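Local coordinates for protein ATP phosphoribosyltransferase regulatory subunit (Bacillus halodurans, PDB 3OD1) that is probably required for the first step of histidine biosynthesis and may let histidine feed back on ATP phosphoribosyltransferase activity, at residues A151-R155 against A156-E160; G169-N172 against A173-D177; M218-L221 against S222-G225. All blocks are in the same frame, centred on the assembly; numbering follows the deposited sequence.

Interaction 1. Residues A151-R155 against A156-E160; sequences AALKR and AGLSE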
ATOM      1  N   ALA B 151     -19.950 -11.865   0.812  1.00 35.46           N
ATOM      2  CA  ALA B 151     -20.094 -11.262   2.132  1.00 36.31           C
ATOM      3  C   ALA B 151     -19.241  -9.999   2.244  1.00 35.20           C
ATOM      4  O   ALA B 151     -19.631  -9.012   2.887  1.00 39.02           O
ATOM      5  CB  ALA B 151     -19.743 -12.262   3.215  1.00 34.03           C
ATOM      6  N   ALA B 152     -18.072 -10.020   1.613  1.00 31.85           N
ATOM      7  CA  ALA B 152     -17.186  -8.851   1.645  1.00 33.35           C
ATOM      8  C   ALA B 152     -17.769  -7.703   0.810  1.00 34.24           C
ATOM      9  O   ALA B 152     -17.750  -6.551   1.228  1.00 37.45           O
ATOM     10  CB  ALA B 152     -15.789  -9.226   1.149  1.00 25.36           C
ATOM     11  N   LEU B 153     -18.281  -8.023  -0.377  1.00 35.78           N
ATOM     12  CA  LEU B 153     -18.924  -7.027  -1.222  1.00 39.58           C
ATOM     13  C   LEU B 153     -20.088  -6.364  -0.492  1.00 38.95           C
ATOM     14  O   LEU B 153     -20.219  -5.147  -0.512  1.00 41.99           O
ATOM     15  CB  LEU B 153     -19.396  -7.652  -2.531  1.00 35.05           C
ATOM     16  CG  LEU B 153     -18.240  -7.995  -3.468  1.00 34.56           C
ATOM     17  CD1 LEU B 153     -18.742  -8.681  -4.718  1.00 33.17           C
ATOM     18  CD2 LEU B 153     -17.470  -6.722  -3.812  1.00 36.20           C
ATOM     19  N   LYS B 154     -20.913  -7.178   0.163  1.00 37.41           N
ATOM     20  CA  LYS B 154     -22.014  -6.688   0.989  1.00 43.50           C
ATOM     21  C   LYS B 154     -21.553  -5.765   2.107  1.00 40.78           C
ATOM     22  O   LYS B 154     -22.147  -4.713   2.339  1.00 42.25           O
ATOM     23  CB  LYS B 154     -22.792  -7.857   1.601  1.00 40.60           C
ATOM     24  CG  LYS B 154     -23.703  -8.563   0.622  1.00 48.77           C
ATOM     25  CD  LYS B 154     -25.005  -8.984   1.281  1.00 62.99           C
ATOM     26  CE  LYS B 154     -24.887 -10.335   1.957  1.00 70.69           C
ATOM     27  NZ  LYS B 154     -26.237 -10.848   2.350  1.00 76.93           N
ATOM     28  N   ARG B 155     -20.504  -6.164   2.816  1.00 36.27           N
ATOM     29  CA  ARG B 155     -20.031  -5.370   3.938  1.00 41.86           C
ATOM     30  C   ARG B 155     -19.465  -4.024   3.456  1.00 47.55           C
ATOM     31  O   ARG B 155     -19.431  -3.048   4.207  1.00 45.06           O
ATOM     32  CB  ARG B 155     -18.981  -6.143   4.736  1.00 37.71           C
ATOM     33  CG  ARG B 155     -18.873  -5.732   6.197  1.00 48.98           C
ATOM     34  CD  ARG B 155     -17.488  -6.073   6.725  1.00 53.11           C
ATOM     35  NE  ARG B 155     -17.252  -5.618   8.089  1.00 49.99           N
ATOM     36  CZ  ARG B 155     -17.248  -6.420   9.150  1.00 62.86           C
ATOM     37  NH1 ARG B 155     -17.468  -7.725   9.003  1.00 49.19           N
ATOM     38  NH2 ARG B 155     -17.021  -5.917  10.360  1.00 71.79           N
ATOM     39  N   ALA B 156     -19.025  -3.980   2.203  1.00 38.86           N
ATOM     40  CA  ALA B 156     -18.530  -2.743   1.620  1.00 38.68           C
ATOM     41  C   ALA B 156     -19.670  -1.842   1.139  1.00 41.27           C
ATOM     42  O   ALA B 156     -19.439  -0.689   0.801  1.00 39.32           O
ATOM     43  CB  ALA B 156     -17.578  -3.044   0.467  1.00 35.11           C
ATOM     44  N   GLY B 157     -20.891  -2.365   1.078  1.00 39.63           N
ATOM     45  CA  GLY B 157     -22.035  -1.545   0.719  1.00 39.23           C
ATOM     46  C   GLY B 157     -22.687  -1.912  -0.602  1.00 45.23           C
ATOM     47  O   GLY B 157     -23.717  -1.353  -0.965  1.00 45.22           O
ATOM     48  N   LEU B 158     -22.097  -2.854  -1.327  1.00 38.44           N
ATOM     49  CA  LEU B 158     -22.643  -3.256  -2.621  1.00 40.70           C
ATOM     50  C   LEU B 158     -23.945  -4.040  -2.444  1.00 41.43           C
ATOM     51  O   LEU B 158     -24.046  -4.916  -1.577  1.00 40.26           O
ATOM     52  CB  LEU B 158     -21.626  -4.091  -3.412  1.00 43.08           C
ATOM     53  CG  LEU B 158     -21.852  -4.131  -4.927  1.00 42.00           C
ATOM     54  CD1 LEU B 158     -21.734  -2.723  -5.501  1.00 44.00           C
ATOM     55  CD2 LEU B 158     -20.864  -5.084  -5.616  1.00 35.26           C
ATOM     56  N   SER B 159     -24.923  -3.725  -3.287  1.00 47.16           N
ATOM     57  CA  SER B 159     -26.262  -4.287  -3.193  1.00 55.83           C
ATOM     58  C   SER B 159     -26.733  -4.736  -4.578  1.00 48.39           C
ATOM     59  O   SER B 159     -26.298  -4.197  -5.592  1.00 53.36           O
ATOM     60  CB  SER B 159     -27.218  -3.211  -2.655  1.00 62.70           C
ATOM     61  OG  SER B 159     -28.138  -3.727  -1.711  1.00 64.43           O
ATOM     62  N   GLU B 160     -27.615  -5.727  -4.619  1.00 46.14           N
ATOM     63  CA  GLU B 160     -28.291  -6.102  -5.861  1.00 59.19           C
ATOM     64  C   GLU B 160     -27.352  -6.631  -6.949  1.00 58.25           C
ATOM     65  O   GLU B 160     -27.736  -6.673  -8.123  1.00 59.61           O
ATOM     66  CB  GLU B 160     -29.061  -4.901  -6.419  1.00 65.01           C
ATOM     67  CG  GLU B 160     -29.815  -4.091  -5.381  1.00 75.99           C
ATOM     68  CD  GLU B 160     -31.298  -4.384  -5.379  1.00 82.66           C
ATOM     69  OE1 GLU B 160     -31.681  -5.531  -5.691  1.00 83.20           O
ATOM     70  OE2 GLU B 160     -32.081  -3.466  -5.062  1.00 87.51           O
TER

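Interaction 2. Residues G169-N172 against A173-D177; sequences GYVN and ALLMD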
ATOM      1  N   GLY B 169     -14.177 -26.933 -17.198  1.00 38.01           N
ATOM      2  CA  GLY B 169     -14.291 -28.345 -17.510  1.00 38.67           C
ATOM      3  C   GLY B 169     -15.487 -28.605 -18.408  1.00 43.48           C
ATOM      4  O   GLY B 169     -15.409 -29.387 -19.365  1.00 43.74           O
ATOM      5  N   TYR B 170     -16.606 -27.951 -18.109  1.00 39.06           N
ATOM      6  CA  TYR B 170     -17.780 -28.122 -18.947  1.00 42.75           C
ATOM      7  C   TYR B 170     -17.502 -27.672 -20.387  1.00 43.67           C
ATOM      8  O   TYR B 170     -17.727 -28.427 -21.339  1.00 45.45           O
ATOM      9  CB  TYR B 170     -19.000 -27.403 -18.374  1.00 44.49           C
ATOM     10  CG  TYR B 170     -20.227 -27.636 -19.221  1.00 47.67           C
ATOM     11  CD1 TYR B 170     -21.015 -28.765 -19.032  1.00 52.77           C
ATOM     12  CD2 TYR B 170     -20.575 -26.753 -20.237  1.00 47.16           C
ATOM     13  CE1 TYR B 170     -22.134 -29.005 -19.815  1.00 52.12           C
ATOM     14  CE2 TYR B 170     -21.702 -26.985 -21.037  1.00 45.36           C
ATOM     15  CZ  TYR B 170     -22.472 -28.117 -20.814  1.00 49.15           C
ATOM     16  OH  TYR B 170     -23.583 -28.362 -21.584  1.00 54.22           O
ATOM     17  N   VAL B 171     -17.015 -26.443 -20.538  1.00 42.55           N
ATOM     18  CA  VAL B 171     -16.682 -25.894 -21.849  1.00 42.29           C
ATOM     19  C   VAL B 171     -15.733 -26.817 -22.613  1.00 48.01           C
ATOM     20  O   VAL B 171     -16.013 -27.210 -23.746  1.00 49.88           O
ATOM     21  CB  VAL B 171     -16.041 -24.486 -21.732  1.00 52.12           C
ATOM     22  CG1 VAL B 171     -15.585 -23.986 -23.098  1.00 51.95           C
ATOM     23  CG2 VAL B 171     -17.020 -23.508 -21.113  1.00 53.01           C
ATOM     24  N   ASN B 172     -14.610 -27.170 -21.995  1.00 42.95           N
ATOM     25  CA  ASN B 172     -13.628 -28.017 -22.677  1.00 41.31           C
ATOM     26  C   ASN B 172     -14.191 -29.382 -23.084  1.00 48.68           C
ATOM     27  O   ASN B 172     -13.955 -29.841 -24.205  1.00 51.38           O
ATOM     28  CB  ASN B 172     -12.348 -28.166 -21.848  1.00 43.83           C
ATOM     29  CG  ASN B 172     -11.576 -26.855 -21.721  1.00 53.45           C
ATOM     30  OD1 ASN B 172     -11.973 -25.829 -22.278  1.00 56.11           O
ATOM     31  ND2 ASN B 172     -10.465 -26.888 -20.990  1.00 60.29           N
ATOM     32  N   ALA B 173     -14.942 -30.025 -22.192  1.00 49.17           N
ATOM     33  CA  ALA B 173     -15.517 -31.340 -22.513  1.00 52.14           C
ATOM     34  C   ALA B 173     -16.445 -31.269 -23.720  1.00 52.06           C
ATOM     35  O   ALA B 173     -16.382 -32.119 -24.614  1.00 58.88           O
ATOM     36  CB  ALA B 173     -16.253 -31.929 -21.311  1.00 49.86           C
ATOM     37  N   LEU B 174     -17.305 -30.258 -23.743  1.00 43.79           N
ATOM     38  CA  LEU B 174     -18.254 -30.097 -24.836  1.00 50.74           C
ATOM     39  C   LEU B 174     -17.552 -29.792 -26.153  1.00 55.97           C
ATOM     40  O   LEU B 174     -17.801 -30.454 -27.162  1.00 57.34           O
ATOM     41  CB  LEU B 174     -19.269 -28.997 -24.525  1.00 45.45           C
ATOM     42  CG  LEU B 174     -20.277 -28.712 -25.647  1.00 45.42           C
ATOM     43  CD1 LEU B 174     -21.071 -29.982 -26.040  1.00 41.99           C
ATOM     44  CD2 LEU B 174     -21.216 -27.573 -25.258  1.00 47.26           C
ATOM     45  N   LEU B 175     -16.684 -28.785 -26.145  1.00 41.71           N
ATOM     46  CA  LEU B 175     -15.952 -28.415 -27.351  1.00 42.80           C
ATOM     47  C   LEU B 175     -15.190 -29.615 -27.929  1.00 50.21           C
ATOM     48  O   LEU B 175     -15.358 -29.952 -29.100  1.00 54.92           O
ATOM     49  CB  LEU B 175     -15.000 -27.252 -27.067  1.00 43.56           C
ATOM     50  CG  LEU B 175     -15.613 -25.874 -27.338  1.00 45.12           C
ATOM     51  CD1 LEU B 175     -17.132 -25.890 -27.110  1.00 45.51           C
ATOM     52  CD2 LEU B 175     -14.914 -24.795 -26.534  1.00 39.15           C
HETATM   53  N   MSE B 176     -14.364 -30.255 -27.102  1.00 53.03           N
HETATM   54  CA  MSE B 176     -13.610 -31.438 -27.526  1.00 58.97           C
HETATM   55  C   MSE B 176     -14.509 -32.525 -28.088  1.00 68.37           C
HETATM   56  O   MSE B 176     -14.274 -33.039 -29.189  1.00 63.76           O
HETATM   57  CB  MSE B 176     -12.803 -32.026 -26.371  1.00 58.13           C
HETATM   58  CG  MSE B 176     -11.497 -31.313 -26.115  1.00 65.10           C
HETATM   59 SE   MSE B 176     -10.321 -31.285 -27.672  0.67 87.67          SE
HETATM   60  CE  MSE B 176      -9.191 -29.811 -27.090  1.00112.27           C
ATOM     61  N   ASP B 177     -15.532 -32.894 -27.330  1.00 65.34           N
ATOM     62  CA  ASP B 177     -16.341 -34.023 -27.745  1.00 64.34           C
ATOM     63  C   ASP B 177     -16.938 -33.791 -29.125  1.00 65.01           C
ATOM     64  O   ASP B 177     -17.249 -34.749 -29.841  1.00 55.51           O
ATOM     65  CB  ASP B 177     -17.440 -34.332 -26.738  1.00 56.71           C
ATOM     66  CG  ASP B 177     -18.034 -35.700 -26.960  1.00 58.78           C
ATOM     67  OD1 ASP B 177     -17.277 -36.689 -26.861  1.00 56.30           O
ATOM     68  OD2 ASP B 177     -19.241 -35.783 -27.242  1.00 51.60           O
TER

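Interaction 3. Residues M218-L221 against S222-G225; sequences MNLL and SLRG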
HETATM    1  N   MSE B 218     -24.065 -24.735 -30.565  1.00 63.16           N
HETATM    2  CA  MSE B 218     -24.932 -23.565 -30.622  1.00 62.70           C
HETATM    3  C   MSE B 218     -25.664 -23.332 -29.299  1.00 59.49           C
HETATM    4  O   MSE B 218     -25.756 -22.192 -28.810  1.00 58.48           O
HETATM    5  CB  MSE B 218     -25.943 -23.737 -31.763  1.00 65.13           C
HETATM    6  CG  MSE B 218     -26.219 -22.473 -32.543  1.00 68.16           C
HETATM    7 SE   MSE B 218     -24.607 -21.763 -33.364  0.61 65.35          SE
HETATM    8  CE  MSE B 218     -25.043 -22.088 -35.233  1.00 61.77           C
ATOM      9  N   ASN B 219     -26.174 -24.415 -28.718  1.00 55.67           N
ATOM     10  CA  ASN B 219     -26.966 -24.328 -27.495  1.00 58.10           C
ATOM     11  C   ASN B 219     -26.151 -23.964 -26.251  1.00 53.35           C
ATOM     12  O   ASN B 219     -26.710 -23.551 -25.235  1.00 56.17           O
ATOM     13  CB  ASN B 219     -27.769 -25.614 -27.274  1.00 66.29           C
ATOM     14  CG  ASN B 219     -28.996 -25.691 -28.170  1.00 76.14           C
ATOM     15  OD1 ASN B 219     -29.694 -24.695 -28.369  1.00 77.90           O
ATOM     16  ND2 ASN B 219     -29.260 -26.873 -28.718  1.00 78.11           N
ATOM     17  N   LEU B 220     -24.832 -24.118 -26.336  1.00 48.31           N
ATOM     18  CA  LEU B 220     -23.941 -23.684 -25.260  1.00 47.12           C
ATOM     19  C   LEU B 220     -24.209 -22.230 -24.920  1.00 45.87           C
ATOM     20  O   LEU B 220     -24.308 -21.872 -23.756  1.00 47.00           O
ATOM     21  CB  LEU B 220     -22.479 -23.845 -25.670  1.00 45.67           C
ATOM     22  CG  LEU B 220     -21.432 -23.215 -24.748  1.00 46.39           C
ATOM     23  CD1 LEU B 220     -21.569 -23.745 -23.323  1.00 42.06           C
ATOM     24  CD2 LEU B 220     -20.050 -23.495 -25.308  1.00 42.01           C
ATOM     25  N   LEU B 221     -24.331 -21.401 -25.954  1.00 53.02           N
ATOM     26  CA  LEU B 221     -24.552 -19.961 -25.799  1.00 48.77           C
ATOM     27  C   LEU B 221     -25.817 -19.623 -25.015  1.00 45.47           C
ATOM     28  O   LEU B 221     -25.942 -18.533 -24.461  1.00 49.65           O
ATOM     29  CB  LEU B 221     -24.618 -19.299 -27.171  1.00 53.21           C
ATOM     30  CG  LEU B 221     -23.367 -18.573 -27.661  1.00 60.16           C
ATOM     31  CD1 LEU B 221     -22.093 -19.264 -27.194  1.00 57.96           C
ATOM     32  CD2 LEU B 221     -23.404 -18.434 -29.178  1.00 51.16           C
ATOM     33  N   SER B 222     -26.757 -20.559 -24.972  1.00 45.34           N
ATOM     34  CA  SER B 222     -28.011 -20.323 -24.268  1.00 48.04           C
ATOM     35  C   SER B 222     -27.936 -20.675 -22.787  1.00 45.21           C
ATOM     36  O   SER B 222     -28.868 -20.389 -22.043  1.00 53.59           O
ATOM     37  CB  SER B 222     -29.149 -21.110 -24.923  1.00 60.13           C
ATOM     38  OG  SER B 222     -29.727 -20.364 -25.979  1.00 69.46           O
ATOM     39  N   LEU B 223     -26.840 -21.303 -22.364  1.00 48.17           N
ATOM     40  CA  LEU B 223     -26.719 -21.782 -20.985  1.00 45.39           C
ATOM     41  C   LEU B 223     -26.353 -20.642 -20.042  1.00 48.39           C
ATOM     42  O   LEU B 223     -25.255 -20.600 -19.482  1.00 48.80           O
ATOM     43  CB  LEU B 223     -25.689 -22.913 -20.893  1.00 45.00           C
ATOM     44  CG  LEU B 223     -25.969 -24.130 -21.770  1.00 48.80           C
ATOM     45  CD1 LEU B 223     -24.796 -25.112 -21.754  1.00 49.19           C
ATOM     46  CD2 LEU B 223     -27.279 -24.814 -21.341  1.00 55.76           C
ATOM     47  N   ARG B 224     -27.285 -19.712 -19.880  1.00 47.57           N
ATOM     48  CA  ARG B 224     -27.056 -18.511 -19.097  1.00 44.45           C
ATOM     49  C   ARG B 224     -28.346 -18.169 -18.374  1.00 57.20           C
ATOM     50  O   ARG B 224     -29.323 -17.760 -19.004  1.00 58.47           O
ATOM     51  CB  ARG B 224     -26.657 -17.347 -20.012  1.00 44.99           C
ATOM     52  CG  ARG B 224     -25.643 -17.713 -21.087  1.00 48.70           C
ATOM     53  CD  ARG B 224     -25.212 -16.492 -21.888  1.00 43.90           C
ATOM     54  NE  ARG B 224     -24.283 -15.624 -21.159  1.00 42.73           N
ATOM     55  CZ  ARG B 224     -24.476 -14.324 -20.978  1.00 40.94           C
ATOM     56  NH1 ARG B 224     -25.580 -13.762 -21.450  1.00 36.77           N
ATOM     57  NH2 ARG B 224     -23.579 -13.595 -20.312  1.00 44.32           N
ATOM     58  N   GLY B 225     -28.356 -18.349 -17.057  1.00 64.04           N
ATOM     59  CA  GLY B 225     -29.531 -18.054 -16.256  1.00 62.91           C
ATOM     60  C   GLY B 225     -29.414 -18.523 -14.819  1.00 61.49           C
ATOM     61  O   GLY B 225     -28.363 -18.391 -14.190  1.00 55.71           O
TER

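Interaction 1. Residues A151-R155 against A156-E160
The flat carbonyl groups of Leu153 and Lys154, in the last turn of helix 139-155, receive the amides that follow them in two different ways. Over one face of the Lys154 carbonyl stands Gly157 N, 2.9 Å from Lys154 O and 66° out of the carbonyl plane, well off either lone pair. Leu158 N meets Leu153 O at 3.1 Å with a smaller tilt of 30°. Ala156 N still makes a helical bond to Ala152 O (3.0 Å), with a weak second one to Leu153 O. Two carbons also crowd that oxygen: Leu158 CB lies 3.4 Å from Leu153 O, and Ala156 CB comes to 3.5 Å from Leu153 O. The bonds running back from Leu158 (six-to-one) and Gly157 (five-to-two) make this a Schellman motif, the C-terminal cap that ends the helix. It turns on Gly157, whose phi is 114°; any CB at these backbone angles would be jammed against the carbonyl O of Ala156. The apolar pair expected of such a cap is present as well. Leu153 and Leu158 lie side by side and point the same way, with Leu153 CD2 4.2 Å from Leu158 CD2. Leu158 brings its branch there by holding CG anti to the backbone N, whereas CG of Leu153 is anti to its own carbonyl carbon. Beyond the turn, both leucines also touch helix 320-327, at Leu323 and Leu327 respectively. Arg155 leads its extended chain away from the cap to helix 21-40, where its guanidinium forms salt bridges with Glu36 and Glu37 and its NE is hydrogen-bonded to Gln33.

Interaction 2. Residues G169-N172 against A173-D177
Val171 and Leu175 stand side by side one turn apart on helix 168-179, joined both by backbone and by side chain. Leu175 N gives Val171 O a nearly straight bond of 2.9 Å, and the donor sits almost in line with the carbonyl. Three more bonds of the same helical ladder satisfy the neighbouring carbonyls: Ala173 N to Gly169 O (2.9 Å), Leu174 N to Tyr170 O (3.1 Å) and Met176 N to Asn172 O (3.0 Å). CB and CG of Met176, a selenomethionine, also pass close to Asn172 O. Among the polar side-chain ends, the OH of the buried Tyr170 is hydrogen-bonded to the carbonyl O of Ala233, Asn172 OD1 has a weak bond from Arg189, and Asp177 forms a salt bridge with Arg216. With CG1 anti to the backbone N (chi1 175°), Val171 turns this methyl to within 3.6 Å of Leu175 CD2. An alanine in place of Leu175 would keep the backbone bond but is likely to leave a gap beside Val171 CG1 and against Leu188. The helix lies among three others: Val171, Leu175 and Met176 face helix 182-193, Leu174 and Leu175 meet helix 211-220, and Tyr170 and Ala173 reach helix 240-258.

Interaction 3. Residues M218-L221 against S222-G225
Leu220 and Leu223 meet through opposite choices of first torsion. Leu220 swings CG anti to its backbone N (chi1 170°), while Leu223 sets CG beside its own N, anti to the carbonyl carbon (chi1 -58°). The two side chains then cross at about a right angle, Leu220 CD1 lying 3.8 Å from Leu223 CD1. CB and CG of Leu223 are also folded close over Leu220 O, the same oxygen that accepts Leu223 N at 2.9 Å. That donor stands above the carbonyl plane, as does Ser222 N, which binds Asn219 O at 3.0 Å. Arg224 lays its aliphatic stem alongside the preceding turn, with CD 3.4 Å from Leu221 O, then bends at chi3; its NE makes a salt bridge with Asp268. The backbone of Leu223 is paired with Leu269 and that of Gly225 with Phe267. A type I beta turn from Leu220 to Leu223 overlaps an inverse gamma turn centred on Leu223, closed by Arg224 N to Ser222 O (2.8 Å). Together they make a tight connection from helix 211-220 into strand 224-225, the edge strand, within this chain, beside 265-268.

The three contacts follow in series along the chain, all within the part related to histidyl-tRNA synthetase. Interactions 2 and 3 are neighbours, their centres 13 Å apart: Tyr170 of helix 168-179 packs on Leu220 and Leu223, with Tyr170 OH 3.5 Å from Leu223 CD1, and Leu174 on Leu220. Interaction 1 lies apart, its centre 34 Å from that of interaction 2 and 29 Å from that of interaction 3. The large mixed sheet still connects them: strand 162-167 leads from the loop of interaction 1 to helix 168-179, and strand 224-225 of interaction 3 edges it. That sheet fits a class II synthetase core; the helices near its 224-225 end probably resemble the histidyl-tRNA synthetase insertion.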